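Local coordinates for protein ureidoglycolate hydrolase (Arabidopsis thaliana, PDB 4PXE) that hydrolyses (S)-ureidoglycolate to glyoxylate, ammonium and carbon dioxide at a two-manganese centre, a step of purine breakdown in plants, at residues 84-94 / 127-138; 100-108 / 205-213. All blocks are in the same frame, centred on the assembly; numbering follows the deposited sequence.

How the interactions relate
Interactions 1 and 2 lie with their centres about 14 Å apart and meet at the same two manganese ions. Along the chain their segments alternate: 84-94, 100-108, 127-138, 205-213. Interaction 1 pairs strand 86-91 with strand 129-133. Interaction 2 sets the start of helix 105-120 against strand 201-209, the parallel neighbour of strand 86-91 on its other side. Thr89 OG1 and Ser91 OG probably bond to Leu205 O and Glu206 OE2, joining the two contacts. The C-terminal ends of the strands and the stretches after them, with the loop leading into the helix, bring His92, Asp103, Glu138 and His208 together. All four segments supply ligands to the dinuclear centre of this M20 family hydrolase, and His402 completes it.

Interaction 1: residues 84-94 / 127-138; sequences LPAVATGSHID and RSLEIILFTSEE. With MN (manganese (II) ion), chain C; MN (manganese (II) ion), chain D; GLV (glyoxylic acid), chain E.
Asp94 OD2 accepts from Ser136 OG at 2.7 Å and from the backbone N of Glu138 at 3.0 Å. The two donors come from opposite faces of the carboxylate. The serine sits well above the plane, 44° out of it, and Glu138 N comes on the syn side. The other oxygen, Asp94 OD1, takes the N-H of Glu137 in a nearly straight bond (3.0 Å, 171°). One carboxylate therefore holds the backbone from Ser136 to Glu138 in place. With an alanine in place of Asp94, Ser136 OG and the N-H groups of Glu137 and Glu138 would probably lose these acceptors, and the metal-binding stretch would be freer to shift.

His92 ND1 makes weak bonds to Asp94 O and OD1, which help fix the ring's rotation. His92 NE2 binds one manganese at 2.3 Å. Glu137 OE1 lies over one face of the ring, toward its rim. Glu138 OE2 binds the second manganese at 2.2 Å, and Glu138 OE1 is hydrogen-bonded to Asn294 of the second subunit. Glu137 CG is anti to the backbone N, but the chain bends at chi2 (-92°). Glu137 OE2 ends 2.5 Å from glyoxylate O1. Its OE1 accepts from water 3, which bridges the two metals.

The metal-binding residues lie toward the C-terminal ends of two adjacent parallel strands, 86-91 and 129-133, in the catalytic domain of the M20 family. Backbone bonds alternate from Val87 N to Ser128 O through to Phe134 N to Ser91 O. Gly90 passes close to Ile132 O, where a side chain would clash. On one face, Val87 and Leu129 lie side by side, and helix 410-429 covers both. Ile93 CD1 meets Leu133 CD2 at 3.7 Å, the side chains crossing at about a right angle. Water 2 joins Ile93 N to Phe134 O.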
# COMPACT_ATOMS: atom_id res chain seq x y z
N LEU A 84 -42.22 7.13 -27.31
CA LEU A 84 -42.34 5.94 -26.49
C LEU A 84 -41.06 5.75 -25.68
O LEU A 84 -39.99 6.12 -26.14
CB LEU A 84 -42.57 4.70 -27.36
CG LEU A 84 -43.89 4.64 -28.13
CD1 LEU A 84 -43.90 3.39 -29.00
CD2 LEU A 84 -45.06 4.63 -27.17
N PRO A 85 -41.19 5.18 -24.47
CA PRO A 85 -39.99 4.78 -23.73
C PRO A 85 -39.09 3.90 -24.61
O PRO A 85 -39.58 2.96 -25.25
CB PRO A 85 -40.56 3.97 -22.56
CG PRO A 85 -41.92 4.59 -22.33
CD PRO A 85 -42.42 4.95 -23.70
N ALA A 86 -37.80 4.23 -24.66
CA ALA A 86 -36.86 3.56 -25.56
C ALA A 86 -36.41 2.22 -25.01
O ALA A 86 -36.60 1.91 -23.84
CB ALA A 86 -35.66 4.45 -25.80
N VAL A 87 -35.82 1.41 -25.89
CA VAL A 87 -35.13 0.19 -25.46
C VAL A 87 -33.67 0.55 -25.26
O VAL A 87 -33.02 1.04 -26.19
CB VAL A 87 -35.24 -0.93 -26.50
CG1 VAL A 87 -34.69 -2.24 -25.94
CG2 VAL A 87 -36.69 -1.10 -26.95
N ALA A 88 -33.16 0.32 -24.05
CA ALA A 88 -31.80 0.72 -23.69
C ALA A 88 -30.87 -0.48 -23.57
O ALA A 88 -31.30 -1.58 -23.23
CB ALA A 88 -31.80 1.53 -22.39
N THR A 89 -29.59 -0.26 -23.84
CA THR A 89 -28.59 -1.29 -23.62
C THR A 89 -27.27 -0.61 -23.32
O THR A 89 -27.01 0.49 -23.79
CB THR A 89 -28.42 -2.21 -24.85
OG1 THR A 89 -27.51 -3.29 -24.54
CG2 THR A 89 -27.89 -1.44 -26.06
N GLY A 90 -26.41 -1.26 -22.54
CA GLY A 90 -25.11 -0.69 -22.30
C GLY A 90 -24.34 -1.35 -21.19
O GLY A 90 -24.79 -2.34 -20.61
N SER A 91 -23.17 -0.80 -20.90
CA SER A 91 -22.25 -1.36 -19.92
C SER A 91 -21.19 -0.31 -19.58
O SER A 91 -21.39 0.88 -19.83
CB SER A 91 -21.61 -2.65 -20.48
OG SER A 91 -21.07 -3.47 -19.45
N HIS A 92 -20.08 -0.76 -19.01
CA HIS A 92 -19.04 0.16 -18.54
C HIS A 92 -17.73 -0.07 -19.28
O HIS A 92 -17.53 -1.13 -19.89
CB HIS A 92 -18.81 -0.06 -17.04
CG HIS A 92 -18.29 -1.42 -16.72
ND1 HIS A 92 -16.96 -1.68 -16.47
CD2 HIS A 92 -18.92 -2.62 -16.65
CE1 HIS A 92 -16.79 -2.97 -16.25
NE2 HIS A 92 -17.97 -3.56 -16.35
N ILE A 93 -16.82 0.90 -19.22
CA ILE A 93 -15.48 0.68 -19.76
C ILE A 93 -14.37 0.89 -18.74
O ILE A 93 -13.19 0.72 -19.06
CB ILE A 93 -15.19 1.54 -21.01
CG1 ILE A 93 -15.24 3.03 -20.66
CG2 ILE A 93 -16.16 1.18 -22.15
CD1 ILE A 93 -15.09 3.94 -21.88
N ASP A 94 -14.72 1.25 -17.51
CA ASP A 94 -13.66 1.30 -16.50
C ASP A 94 -13.15 -0.12 -16.18
O ASP A 94 -13.87 -1.10 -16.40
CB ASP A 94 -14.00 2.15 -15.25
CG ASP A 94 -15.25 1.68 -14.50
OD1 ASP A 94 -16.17 1.07 -15.07
OD2 ASP A 94 -15.32 2.01 -13.29
N ARG A 127 -39.87 1.85 -31.32
CA ARG A 127 -39.24 2.48 -30.17
C ARG A 127 -37.78 2.78 -30.49
O ARG A 127 -37.11 1.97 -31.15
CB ARG A 127 -39.27 1.55 -28.96
CG ARG A 127 -40.65 1.27 -28.47
CD ARG A 127 -40.60 0.42 -27.23
NE ARG A 127 -41.94 0.27 -26.68
CZ ARG A 127 -42.81 -0.61 -27.14
NH1 ARG A 127 -42.44 -1.39 -28.14
NH2 ARG A 127 -44.02 -0.70 -26.60
N SER A 128 -37.29 3.91 -30.01
CA SER A 128 -35.89 4.27 -30.18
C SER A 128 -35.03 3.25 -29.48
O SER A 128 -35.47 2.57 -28.55
CB SER A 128 -35.61 5.65 -29.60
OG SER A 128 -36.38 6.63 -30.29
N LEU A 129 -33.79 3.13 -29.94
CA LEU A 129 -32.79 2.34 -29.24
C LEU A 129 -31.76 3.29 -28.66
O LEU A 129 -31.35 4.25 -29.32
CB LEU A 129 -32.13 1.35 -30.19
CG LEU A 129 -33.06 0.41 -30.97
CD1 LEU A 129 -32.23 -0.51 -31.84
CD2 LEU A 129 -33.95 -0.39 -30.03
N GLU A 130 -31.32 3.04 -27.42
CA GLU A 130 -30.33 3.92 -26.81
C GLU A 130 -29.23 3.14 -26.10
O GLU A 130 -29.52 2.27 -25.27
CB GLU A 130 -31.00 4.91 -25.86
CG GLU A 130 -30.07 6.02 -25.37
CD GLU A 130 -30.82 7.21 -24.78
OE1 GLU A 130 -31.70 7.00 -23.92
OE2 GLU A 130 -30.53 8.35 -25.19
N ILE A 131 -27.99 3.45 -26.46
CA ILE A 131 -26.82 2.84 -25.85
C ILE A 131 -26.35 3.71 -24.70
O ILE A 131 -26.21 4.93 -24.84
CB ILE A 131 -25.67 2.71 -26.85
CG1 ILE A 131 -26.11 1.88 -28.06
CG2 ILE A 131 -24.45 2.07 -26.18
CD1 ILE A 131 -25.02 1.69 -29.07
N ILE A 132 -26.10 3.08 -23.56
CA ILE A 132 -25.60 3.78 -22.38
C ILE A 132 -24.19 3.32 -22.06
O ILE A 132 -23.94 2.13 -21.86
CB ILE A 132 -26.49 3.53 -21.14
CG1 ILE A 132 -27.95 3.90 -21.42
CG2 ILE A 132 -25.95 4.33 -19.96
CD1 ILE A 132 -28.88 3.53 -20.29
N LEU A 133 -23.26 4.27 -22.03
CA LEU A 133 -21.96 4.03 -21.43
C LEU A 133 -22.04 4.57 -20.02
O LEU A 133 -22.05 5.78 -19.81
CB LEU A 133 -20.85 4.73 -22.23
CG LEU A 133 -19.48 4.82 -21.55
CD1 LEU A 133 -19.00 3.45 -21.05
CD2 LEU A 133 -18.46 5.43 -22.49
N PHE A 134 -22.15 3.67 -19.04
CA PHE A 134 -22.23 4.11 -17.65
C PHE A 134 -20.90 4.76 -17.26
O PHE A 134 -19.84 4.33 -17.70
CB PHE A 134 -22.59 2.93 -16.76
CG PHE A 134 -23.96 2.38 -17.04
CD1 PHE A 134 -25.08 2.94 -16.44
CD2 PHE A 134 -24.15 1.34 -17.94
CE1 PHE A 134 -26.35 2.47 -16.72
CE2 PHE A 134 -25.42 0.85 -18.22
CZ PHE A 134 -26.52 1.41 -17.60
N THR A 135 -20.97 5.82 -16.46
CA THR A 135 -19.78 6.62 -16.22
C THR A 135 -18.67 5.84 -15.50
O THR A 135 -17.49 6.09 -15.71
CB THR A 135 -20.13 7.93 -15.47
OG1 THR A 135 -19.07 8.88 -15.66
CG2 THR A 135 -20.38 7.70 -13.98
N SER A 136 -19.08 4.88 -14.67
CA SER A 136 -18.16 4.00 -13.97
C SER A 136 -18.99 2.93 -13.30
O SER A 136 -20.06 3.23 -12.77
CB SER A 136 -17.37 4.77 -12.90
OG SER A 136 -16.81 3.88 -11.95
N GLU A 137 -18.51 1.69 -13.32
CA GLU A 137 -19.19 0.60 -12.63
C GLU A 137 -18.32 0.01 -11.53
O GLU A 137 -18.82 -0.57 -10.56
CB GLU A 137 -19.61 -0.48 -13.64
CG GLU A 137 -20.42 -1.62 -13.04
CD GLU A 137 -19.59 -2.79 -12.59
OE1 GLU A 137 -18.36 -2.84 -12.87
OE2 GLU A 137 -20.17 -3.68 -11.92
N GLU A 138 -17.00 0.14 -11.68
CA GLU A 138 -16.07 -0.45 -10.71
C GLU A 138 -15.87 0.46 -9.50
O GLU A 138 -15.89 1.68 -9.63
CB GLU A 138 -14.74 -0.79 -11.38
CG GLU A 138 -14.89 -1.76 -12.55
CD GLU A 138 -15.04 -3.19 -12.13
OE1 GLU A 138 -15.31 -3.49 -10.94
OE2 GLU A 138 -14.87 -4.03 -13.03
MN MN C . -18.45 -5.71 -15.70
MN MN D . -15.64 -6.04 -13.20
C1 GLV E . -17.86 -5.82 -10.57
O1 GLV E . -18.92 -5.81 -11.47
C2 GLV E . -17.89 -6.97 -9.62
O2 GLV E . -18.84 -7.81 -9.70
O3 GLV E . -16.97 -7.08 -8.75
O HOH W 1 -39.23 5.54 -28.66
O HOH W 2 -17.32 3.17 -17.68
O HOH W 3 -17.47 -5.11 -13.80
O HOH W 4 -20.55 -5.16 -15.20
O HOH W 5 -19.06 -7.49 -14.09
O HOH W 6 -16.56 -7.60 -12.93

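Interaction 2: residues 100-108 / 205-213; sequences GKYDGVVGV and LELHIEQGP. With MN (manganese (II) ion), chain C; MN (manganese (II) ion), chain D.
The first turn of helix 105-120 comes close to the end of strand 201-209, and Gly107 CA lies 3.2 Å from Leu207 O. A side chain at Gly107 would strike that carbonyl. Waters take the place of direct backbone bonds. Water 8 links Gly107 N to Leu207 O, water 9 links Gly107 O to Leu207 N, and water 7 links Tyr102 O to Ile209 N. Val106 packs CG1 on Leu207 CD2 at 3.9 Å and sets CG2 against Ile209 CG2. Ile209 CG2 also touches Tyr102 CB.

Asp103 CG is anti to the backbone N (chi1 179°), which carries the carboxylate to the metals. Asp103 OD1 and His208 NE2 bind the same manganese, at 2.2 and 2.3 Å. The carboxylate and ring planes stand 63° apart. His208 ND1 donates to Ile209 O at 2.8 Å, almost straight (170°) and in the ring plane, and water 7 sits over the ring. Gln211 NE2 is hydrogen-bonded to Ser401 OG.

Since Asp103 OD2 binds the second manganese, the aspartate bridges both metals. With His208 ND1 bonded to Ile209 O, NE2 is turned to the metal, and that bond probably makes NE2 a better electron-pair donor to the manganese.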
# COMPACT_ATOMS: atom_id res chain seq x y z
N GLY A 100 -8.62 -7.32 -17.22
CA GLY A 100 -8.66 -7.73 -18.62
C GLY A 100 -9.27 -6.68 -19.54
O GLY A 100 -9.57 -5.57 -19.10
N LYS A 101 -9.47 -7.06 -20.80
CA LYS A 101 -9.90 -6.16 -21.87
C LYS A 101 -11.38 -6.31 -22.24
O LYS A 101 -11.88 -5.58 -23.09
CB LYS A 101 -9.09 -6.41 -23.15
CG LYS A 101 -7.58 -6.48 -22.99
CD LYS A 101 -6.87 -6.61 -24.35
CE LYS A 101 -7.24 -7.86 -25.13
NZ LYS A 101 -6.33 -8.05 -26.32
N TYR A 102 -12.07 -7.27 -21.63
CA TYR A 102 -13.41 -7.68 -22.08
C TYR A 102 -14.54 -7.31 -21.11
O TYR A 102 -15.66 -7.03 -21.53
CB TYR A 102 -13.43 -9.19 -22.39
CG TYR A 102 -12.47 -9.59 -23.49
CD1 TYR A 102 -12.89 -9.62 -24.82
CD2 TYR A 102 -11.15 -9.91 -23.19
CE1 TYR A 102 -12.01 -9.96 -25.83
CE2 TYR A 102 -10.27 -10.26 -24.20
CZ TYR A 102 -10.71 -10.28 -25.51
OH TYR A 102 -9.82 -10.62 -26.52
N ASP A 103 -14.22 -7.30 -19.82
CA ASP A 103 -15.19 -6.93 -18.79
C ASP A 103 -15.75 -5.54 -19.08
O ASP A 103 -14.99 -4.58 -19.23
CB ASP A 103 -14.48 -6.98 -17.43
CG ASP A 103 -15.37 -6.59 -16.30
OD1 ASP A 103 -16.60 -6.63 -16.43
OD2 ASP A 103 -14.82 -6.24 -15.24
N GLY A 104 -17.07 -5.44 -19.20
CA GLY A 104 -17.72 -4.17 -19.52
C GLY A 104 -17.62 -3.75 -20.98
O GLY A 104 -18.63 -3.43 -21.64
N VAL A 105 -16.39 -3.76 -21.49
CA VAL A 105 -16.12 -3.26 -22.83
C VAL A 105 -16.94 -3.98 -23.90
O VAL A 105 -17.46 -3.34 -24.82
CB VAL A 105 -14.61 -3.33 -23.16
CG1 VAL A 105 -14.36 -2.85 -24.58
CG2 VAL A 105 -13.81 -2.48 -22.18
N VAL A 106 -17.09 -5.30 -23.77
CA VAL A 106 -17.90 -6.04 -24.75
C VAL A 106 -19.32 -5.50 -24.87
O VAL A 106 -19.85 -5.38 -25.98
CB VAL A 106 -17.92 -7.55 -24.46
CG1 VAL A 106 -18.95 -8.27 -25.34
CG2 VAL A 106 -16.52 -8.16 -24.63
N GLY A 107 -19.94 -5.14 -23.75
CA GLY A 107 -21.30 -4.62 -23.78
C GLY A 107 -21.43 -3.18 -24.24
O GLY A 107 -22.54 -2.72 -24.51
N VAL A 108 -20.31 -2.46 -24.34
CA VAL A 108 -20.33 -1.10 -24.88
C VAL A 108 -20.00 -1.12 -26.38
O VAL A 108 -20.81 -0.69 -27.22
CB VAL A 108 -19.36 -0.17 -24.12
CG1 VAL A 108 -19.33 1.22 -24.78
CG2 VAL A 108 -19.75 -0.04 -22.66
N LEU A 205 -31.12 -3.90 -21.50
CA LEU A 205 -30.37 -5.13 -21.74
C LEU A 205 -28.88 -4.89 -21.59
O LEU A 205 -28.38 -3.87 -22.05
CB LEU A 205 -30.59 -5.60 -23.18
CG LEU A 205 -32.00 -5.54 -23.74
CD1 LEU A 205 -31.97 -6.01 -25.19
CD2 LEU A 205 -32.93 -6.41 -22.92
N GLU A 206 -28.16 -5.83 -20.98
CA GLU A 206 -26.71 -5.73 -20.92
C GLU A 206 -26.05 -7.00 -21.45
O GLU A 206 -26.31 -8.10 -20.96
CB GLU A 206 -26.24 -5.47 -19.48
CG GLU A 206 -24.73 -5.27 -19.34
CD GLU A 206 -24.30 -4.70 -18.00
OE1 GLU A 206 -25.14 -4.59 -17.07
OE2 GLU A 206 -23.11 -4.35 -17.88
N LEU A 207 -25.20 -6.84 -22.46
CA LEU A 207 -24.37 -7.93 -22.97
C LEU A 207 -23.08 -7.95 -22.16
O LEU A 207 -22.48 -6.90 -21.95
CB LEU A 207 -24.07 -7.67 -24.45
CG LEU A 207 -23.01 -8.55 -25.12
CD1 LEU A 207 -23.42 -10.03 -25.14
CD2 LEU A 207 -22.71 -8.04 -26.51
N HIS A 208 -22.65 -9.12 -21.68
CA HIS A 208 -21.48 -9.18 -20.80
C HIS A 208 -20.83 -10.56 -20.87
O HIS A 208 -21.52 -11.58 -21.04
CB HIS A 208 -21.88 -8.86 -19.34
CG HIS A 208 -20.75 -8.33 -18.49
ND1 HIS A 208 -19.72 -9.13 -18.03
CD2 HIS A 208 -20.49 -7.09 -18.02
CE1 HIS A 208 -18.88 -8.40 -17.32
NE2 HIS A 208 -19.32 -7.16 -17.30
N ILE A 209 -19.51 -10.62 -20.73
CA ILE A 209 -18.87 -11.92 -20.58
C ILE A 209 -19.38 -12.60 -19.31
O ILE A 209 -19.69 -11.94 -18.31
CB ILE A 209 -17.33 -11.84 -20.58
CG1 ILE A 209 -16.82 -10.99 -19.40
CG2 ILE A 209 -16.84 -11.26 -21.90
CD1 ILE A 209 -15.29 -11.12 -19.16
N GLU A 210 -19.47 -13.93 -19.34
CA GLU A 210 -20.02 -14.66 -18.20
C GLU A 210 -19.26 -14.42 -16.89
O GLU A 210 -19.88 -14.37 -15.82
CB GLU A 210 -20.04 -16.16 -18.49
CG GLU A 210 -20.61 -16.98 -17.34
CD GLU A 210 -20.36 -18.46 -17.47
OE1 GLU A 210 -20.27 -18.95 -18.61
OE2 GLU A 210 -20.27 -19.15 -16.42
N GLN A 211 -17.93 -14.31 -16.97
CA GLN A 211 -17.08 -14.27 -15.78
C GLN A 211 -17.22 -15.55 -14.96
O GLN A 211 -17.09 -15.55 -13.73
CB GLN A 211 -17.34 -13.01 -14.94
CG GLN A 211 -17.22 -11.75 -15.78
CD GLN A 211 -17.46 -10.48 -15.00
OE1 GLN A 211 -18.60 -10.18 -14.63
NE2 GLN A 211 -16.41 -9.70 -14.79
N GLY A 212 -17.48 -16.65 -15.67
CA GLY A 212 -17.51 -17.98 -15.08
C GLY A 212 -17.28 -18.97 -16.22
O GLY A 212 -17.26 -18.57 -17.39
N PRO A 213 -17.12 -20.25 -15.89
CA PRO A 213 -16.73 -21.25 -16.88
C PRO A 213 -17.91 -22.08 -17.40
O PRO A 213 -17.67 -22.98 -18.19
CB PRO A 213 -15.81 -22.17 -16.07
CG PRO A 213 -16.47 -22.17 -14.72
CD PRO A 213 -16.99 -20.76 -14.51
MN MN C . -18.45 -5.71 -15.70
MN MN D . -15.64 -6.04 -13.20
O HOH W 7 -18.27 -7.94 -20.71
O HOH W 8 -20.16 -5.90 -20.95
O HOH W 9 -24.84 -4.19 -23.79
O HOH W 5 -19.06 -7.49 -14.09
O HOH W 6 -16.56 -7.60 -12.93
O HOH W 4 -20.55 -5.16 -15.20
O HOH W 3 -17.47 -5.11 -13.80